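Local coordinates for protein sucrose 6(F)-phosphate phosphorylase (Thermoanaerobacterium thermosaccharolyticum DSM 571, PDB 6S9V) that is a sugar phosphorylase built on an alpha-amylase-type catalytic TIM barrel, at residues P57-G62 and P68-E73. Residues are numbered along the deposited sequence; the frame is centred on the assembly and turned at random.
Sequences PFPSSG and PITYSE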
loop_
_atom_site.group_PDB
_atom_site.type_symbol
_atom_site.label_atom_id
_atom_site.label_comp_id
_atom_site.label_asym_id
_atom_site.label_seq_id
_atom_site.Cartn_x
_atom_site.Cartn_y
_atom_site.Cartn_z
ATOM N N PRO A 57 -9.746 -7.538 -5.991
ATOM C CA PRO A 57 -10.689 -7.827 -7.084
ATOM C C PRO A 57 -11.776 -8.842 -6.743
ATOM O O PRO A 57 -12.430 -9.332 -7.667
ATOM C CB PRO A 57 -9.755 -8.401 -8.157
ATOM C CG PRO A 57 -8.771 -9.215 -7.336
ATOM C CD PRO A 57 -8.566 -8.424 -6.050
ATOM N N PHE A 58 -11.966 -9.178 -5.471
ATOM C CA PHE A 58 -12.970 -10.156 -5.074
ATOM C C PHE A 58 -14.315 -9.475 -4.873
ATOM O O PHE A 58 -14.379 -8.263 -4.646
ATOM C CB PHE A 58 -12.502 -10.867 -3.804
ATOM C CG PHE A 58 -11.023 -11.109 -3.796
ATOM C CD1 PHE A 58 -10.467 -12.069 -4.617
ATOM C CD2 PHE A 58 -10.182 -10.338 -3.014
ATOM C CE1 PHE A 58 -9.105 -12.271 -4.637
ATOM C CE2 PHE A 58 -8.819 -10.544 -3.025
ATOM C CZ PHE A 58 -8.283 -11.498 -3.851
ATOM N N PRO A 59 -15.416 -10.221 -4.972
ATOM C CA PRO A 59 -16.726 -9.635 -4.652
ATOM C C PRO A 59 -16.677 -9.001 -3.275
ATOM O O PRO A 59 -16.185 -9.601 -2.319
ATOM C CB PRO A 59 -17.686 -10.828 -4.694
ATOM C CG PRO A 59 -16.970 -11.890 -5.450
ATOM C CD PRO A 59 -15.505 -11.677 -5.201
ATOM N N SER A 60 -17.174 -7.770 -3.180
ATOM C CA SER A 60 -17.010 -6.974 -1.973
ATOM C C SER A 60 -18.256 -6.138 -1.736
ATOM O O SER A 60 -18.902 -5.677 -2.681
ATOM C CB SER A 60 -15.772 -6.079 -2.086
ATOM O OG SER A 60 -15.657 -5.169 -1.010
ATOM N N SER A 61 -18.574 -5.918 -0.463
ATOM C CA SER A 61 -19.780 -5.176 -0.113
ATOM C C SER A 61 -19.512 -3.737 0.332
ATOM O O SER A 61 -20.430 -3.077 0.841
ATOM C CB SER A 61 -20.552 -5.913 0.981
ATOM O OG SER A 61 -19.877 -5.866 2.220
ATOM N N GLY A 62 -18.299 -3.231 0.145
ATOM C CA GLY A 62 -18.003 -1.850 0.478
ATOM C C GLY A 62 -16.515 -1.590 0.462
ATOM O O GLY A 62 -15.700 -2.498 0.283
ATOM N N PRO A 68 -14.292 -8.015 1.506
ATOM C CA PRO A 68 -14.462 -9.166 0.611
ATOM C C PRO A 68 -15.498 -10.160 1.111
ATOM O O PRO A 68 -15.524 -10.532 2.288
ATOM C CB PRO A 68 -13.060 -9.797 0.580
ATOM C CG PRO A 68 -12.442 -9.392 1.895
ATOM C CD PRO A 68 -12.961 -7.994 2.143
ATOM N N ILE A 69 -16.333 -10.617 0.183
ATOM C CA ILE A 69 -17.362 -11.615 0.472
ATOM C C ILE A 69 -16.806 -13.026 0.379
ATOM O O ILE A 69 -17.188 -13.904 1.161
ATOM C CB ILE A 69 -18.545 -11.407 -0.500
ATOM C CG1 ILE A 69 -19.209 -10.051 -0.237
ATOM C CG2 ILE A 69 -19.569 -12.537 -0.382
ATOM C CD1 ILE A 69 -20.246 -9.667 -1.278
ATOM N N THR A 70 -15.921 -13.256 -0.586
ATOM C CA THR A 70 -15.301 -14.552 -0.806
ATOM C C THR A 70 -14.040 -14.315 -1.617
ATOM O O THR A 70 -13.954 -13.340 -2.371
ATOM C CB THR A 70 -16.237 -15.524 -1.541
ATOM O OG1 THR A 70 -15.555 -16.761 -1.790
ATOM C CG2 THR A 70 -16.691 -14.945 -2.877
ATOM N N TYR A 71 -13.061 -15.203 -1.445
ATOM C CA TYR A 71 -11.867 -15.211 -2.277
ATOM C C TYR A 71 -11.889 -16.313 -3.332
ATOM O O TYR A 71 -10.939 -16.426 -4.115
ATOM C CB TYR A 71 -10.609 -15.380 -1.422
ATOM C CG TYR A 71 -10.344 -14.278 -0.424
ATOM C CD1 TYR A 71 -10.891 -14.323 0.852
ATOM C CD2 TYR A 71 -9.517 -13.212 -0.745
ATOM C CE1 TYR A 71 -10.622 -13.339 1.777
ATOM C CE2 TYR A 71 -9.252 -12.207 0.175
ATOM C CZ TYR A 71 -9.813 -12.274 1.429
ATOM O OH TYR A 71 -9.533 -11.282 2.342
ATOM N N SER A 72 -12.938 -17.129 -3.362
ATOM C CA SER A 72 -12.981 -18.269 -4.271
ATOM C C SER A 72 -13.360 -17.871 -5.689
ATOM O O SER A 72 -13.331 -18.720 -6.585
ATOM C CB SER A 72 -13.953 -19.324 -3.735
ATOM O OG SER A 72 -15.265 -18.796 -3.639
ATOM N N GLU A 73 -13.705 -16.608 -5.919
ATOM C CA GLU A 73 -13.936 -16.118 -7.266
ATOM C C GLU A 73 -13.506 -14.663 -7.340
ATOM O O GLU A 73 -13.459 -13.948 -6.332
ATOM C CB GLU A 73 -15.403 -16.246 -7.704
ATOM C CG GLU A 73 -16.349 -15.389 -6.910
ATOM C CD GLU A 73 -17.722 -15.234 -7.554
ATOM O OE1 GLU A 73 -18.086 -16.031 -8.453
ATOM O OE2 GLU A 73 -18.442 -14.305 -7.138
#
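Phe58 and Tyr71 both place CG beside the backbone N and anti to the carbonyl carbon (chi1 -37° and -62°), Phe58 turned further from the staggered ideal, and this brings the edge of Tyr71 against the face of Phe58. Both belong to the long loop between barrel strand 51-54 and helix 81-88 of the alpha-amylase-type TIM barrel, a loop that here doubles back on itself. The pair is a T-shaped stack, tilted from the perpendicular: the planes stand at 59° and the ring centroids are 4.8 Å apart. Tyr71 CD2 lies over the centre of the Phe58 ring, 3.6 Å from Phe58 CE2, while Pro57 CD covers the opposite face nearer the rim. Glu73 O, in the plane of the ring, approaches its edge at CD1. Tyr71 OH is hydrogen-bonded to Met98 N, which ties the stack to the chain just past strand 92-97.

The backbones join through a single bridge between Ser60 and Pro68, whose CA atoms are 4.2 Å apart. It is flanked on one side by a short, nearly straight hydrogen bond, Ile69 N to Pro59 O at 2.7 Å, and on the other by a backbone hydrogen bond between Ser61 and Ala67; Pro68 CA adds a CH...O contact to Pro59 O. Farther along, Ser61 OG hydrogen-bonds to Ser103 OG and Glu178 OE1 and lies near a bound hexaethylene glycol.

The Pro59 ring packs against Thr70 CG2 and the Glu73 side chain. Thr70 O, buried with no hydrogen-bond partner in the model, faces carbon instead, 3.2 Å from Phe58 CB. On the Pro59 ring, Glu73 OE2 comes within 3.3 Å of Pro59 CG.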